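Local coordinates for hypothetical 39.9 kDa protein (Saccharomyces cerevisiae, PDB 2GA8) that acts as an ATP-dependent P-loop kinase that could take part in assembly of the endoplasmic reticulum membrane, at residues T4-L7 against A8-L12. Residues are numbered along the deposited sequence; the frame is centred on the assembly and turned at random.
Sequences THKL and ADDVL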
ATOM      1  N   THR A   4      16.402  -4.187  10.487  1.00 28.49           N
ATOM      2  CA  THR A   4      16.002  -3.729   9.159  1.00 28.19           C
ATOM      3  C   THR A   4      17.022  -4.055   8.073  1.00 26.27           C
ATOM      4  O   THR A   4      16.660  -4.209   6.907  1.00 23.56           O
ATOM      5  CB  THR A   4      15.729  -2.212   9.152  1.00 28.91           C
ATOM      6  OG1 THR A   4      16.933  -1.504   9.462  1.00 31.40           O
ATOM      7  CG2 THR A   4      14.665  -1.863  10.182  1.00 29.36           C
ATOM      8  N   HIS A   5      18.296  -4.152   8.439  1.00 25.37           N
ATOM      9  CA  HIS A   5      19.298  -4.488   7.436  1.00 24.43           C
ATOM     10  C   HIS A   5      19.134  -5.947   7.054  1.00 23.66           C
ATOM     11  O   HIS A   5      19.404  -6.338   5.917  1.00 22.22           O
ATOM     12  CB  HIS A   5      20.713  -4.225   7.955  1.00 26.00           C
ATOM     13  CG  HIS A   5      21.108  -2.784   7.900  1.00 27.10           C
ATOM     14  ND1 HIS A   5      20.659  -1.853   8.812  1.00 29.52           N
ATOM     15  CD2 HIS A   5      21.864  -2.101   7.008  1.00 28.41           C
ATOM     16  CE1 HIS A   5      21.120  -0.659   8.483  1.00 30.29           C
ATOM     17  NE2 HIS A   5      21.853  -0.782   7.392  1.00 29.06           N
ATOM     18  N   LYS A   6      18.680  -6.752   8.010  1.00 23.90           N
ATOM     19  CA  LYS A   6      18.449  -8.169   7.758  1.00 23.81           C
ATOM     20  C   LYS A   6      17.240  -8.301   6.840  1.00 22.63           C
ATOM     21  O   LYS A   6      17.206  -9.160   5.959  1.00 22.00           O
ATOM     22  CB  LYS A   6      18.190  -8.914   9.069  1.00 26.19           C
ATOM     23  CG  LYS A   6      17.834 -10.382   8.879  1.00 29.08           C
ATOM     24  CD  LYS A   6      18.872 -11.095   8.025  1.00 33.94           C
ATOM     25  CE  LYS A   6      18.538 -12.567   7.849  1.00 34.75           C
ATOM     26  NZ  LYS A   6      18.519 -13.278   9.158  1.00 39.03           N
ATOM     27  N   LEU A   7      16.243  -7.450   7.058  1.00 22.32           N
ATOM     28  CA  LEU A   7      15.045  -7.463   6.229  1.00 21.06           C
ATOM     29  C   LEU A   7      15.456  -7.130   4.804  1.00 17.88           C
ATOM     30  O   LEU A   7      15.040  -7.793   3.859  1.00 18.62           O
ATOM     31  CB  LEU A   7      14.030  -6.427   6.717  1.00 23.39           C
ATOM     32  CG  LEU A   7      13.295  -6.703   8.028  1.00 24.81           C
ATOM     33  CD1 LEU A   7      12.271  -5.604   8.261  1.00 24.18           C
ATOM     34  CD2 LEU A   7      12.607  -8.057   7.963  1.00 27.46           C
ATOM     35  N   ALA A   8      16.280  -6.098   4.660  1.00 17.36           N
ATOM     36  CA  ALA A   8      16.751  -5.687   3.343  1.00 17.58           C
ATOM     37  C   ALA A   8      17.465  -6.850   2.672  1.00 16.27           C
ATOM     38  O   ALA A   8      17.305  -7.070   1.476  1.00 14.65           O
ATOM     39  CB  ALA A   8      17.688  -4.490   3.463  1.00 17.40           C
ATOM     40  N   ASP A   9      18.262  -7.593   3.437  1.00 17.08           N
ATOM     41  CA  ASP A   9      18.963  -8.736   2.868  1.00 17.96           C
ATOM     42  C   ASP A   9      17.984  -9.796   2.386  1.00 17.03           C
ATOM     43  O   ASP A   9      18.155 -10.358   1.308  1.00 15.33           O
ATOM     44  CB  ASP A   9      19.929  -9.355   3.883  1.00 21.37           C
ATOM     45  CG  ASP A   9      21.126  -8.468   4.165  1.00 25.40           C
ATOM     46  OD1 ASP A   9      21.505  -7.674   3.278  1.00 27.24           O
ATOM     47  OD2 ASP A   9      21.698  -8.577   5.272  1.00 31.08           O
ATOM     48  N   ASP A  10      16.951 -10.065   3.181  1.00 16.40           N
ATOM     49  CA  ASP A  10      15.979 -11.067   2.789  1.00 17.04           C
ATOM     50  C   ASP A  10      15.198 -10.619   1.560  1.00 14.86           C
ATOM     51  O   ASP A  10      14.878 -11.433   0.701  1.00 14.06           O
ATOM     52  CB  ASP A  10      15.027 -11.384   3.950  1.00 21.68           C
ATOM     53  CG  ASP A  10      15.738 -12.065   5.113  1.00 25.67           C
ATOM     54  OD1 ASP A  10      16.643 -12.890   4.859  1.00 31.47           O
ATOM     55  OD2 ASP A  10      15.391 -11.783   6.275  1.00 30.34           O
ATOM     56  N   VAL A  11      14.906  -9.324   1.468  1.00 14.73           N
ATOM     57  CA  VAL A  11      14.183  -8.800   0.309  1.00 14.53           C
ATOM     58  C   VAL A  11      15.045  -8.969  -0.945  1.00 14.63           C
ATOM     59  O   VAL A  11      14.568  -9.426  -1.982  1.00 13.40           O
ATOM     60  CB  VAL A  11      13.840  -7.308   0.491  1.00 16.07           C
ATOM     61  CG1 VAL A  11      13.271  -6.737  -0.805  1.00 16.83           C
ATOM     62  CG2 VAL A  11      12.835  -7.147   1.614  1.00 19.93           C
ATOM     63  N   LEU A  12      16.325  -8.616  -0.844  1.00 14.70           N
ATOM     64  CA  LEU A  12      17.222  -8.748  -1.985  1.00 14.90           C
ATOM     65  C   LEU A  12      17.420 -10.209  -2.371  1.00 15.60           C
ATOM     66  O   LEU A  12      17.624 -10.528  -3.541  1.00 14.97           O
ATOM     67  CB  LEU A  12      18.578  -8.100  -1.684  1.00 15.87           C
ATOM     68  CG  LEU A  12      18.541  -6.584  -1.475  1.00 18.89           C
ATOM     69  CD1 LEU A  12      19.947  -6.061  -1.221  1.00 21.72           C
ATOM     70  CD2 LEU A  12      17.946  -5.917  -2.703  1.00 19.31           C
TER
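Lys6 and Asp10, one helical turn apart, bring their side chains together; that of Lys6 is exposed, while Asp10 is only partly so and also meets Tyr293. The lysine starts extended, CG anti to its backbone nitrogen (chi1 176°), then bends at chi2 and chi4, which brings its CE across the carboxylate at a slant: Lys6 CE lies 3.6 Å from both Asp10 OD1 and Asp10 OD2. The ammonium itself stops short of a salt bridge, Lys6 NZ being 4.5 Å from Asp10 OD2, so the attraction between the opposite charges is probably modest. Asp9 and Asp10 both fold back over the preceding turn, CG beside the backbone nitrogen, with Asp9 OD2 3.3 Å from His5 O and Asp10 OD2 3.2 Å from Lys6 O. These are pairs of acceptors, not bonds.

Beneath the side chains run four successive main-chain hydrogen bonds, from Ala8, Asp9, Asp10 and Val11 to the carbonyls of Thr4, His5, Lys6 and Leu7. The shortest joins Val11 N to Leu7 O at 2.8 Å. Val11 CG2 also rests 3.2 Å from Leu7 O, the same oxygen that accepts this bond, and Ala8 CB lies 3.5 Å from His5 O. Just ahead of the turn, Asp3 accepts a hydrogen bond through OD1 from the Lys6 amide.

Apolar contacts hold the other face. Ala8 packs against Ile47 and Ile48 of helix 47-58 and on Leu44. Leu7 reaches Tyr293, and Val11 reaches Leu291, both on strand 290-296 of the central parallel sheet.

Such i to i+4 bonding, with Lys6 and Asp9 toward solvent, Asp10 at the border, and Leu7, Ala8 and Val11 buried, marks the opening turns of an amphipathic alpha-helix, here the N-terminal helix 4-17 packed against both strand 290-296 and helix 47-58 of the P-loop kinase core.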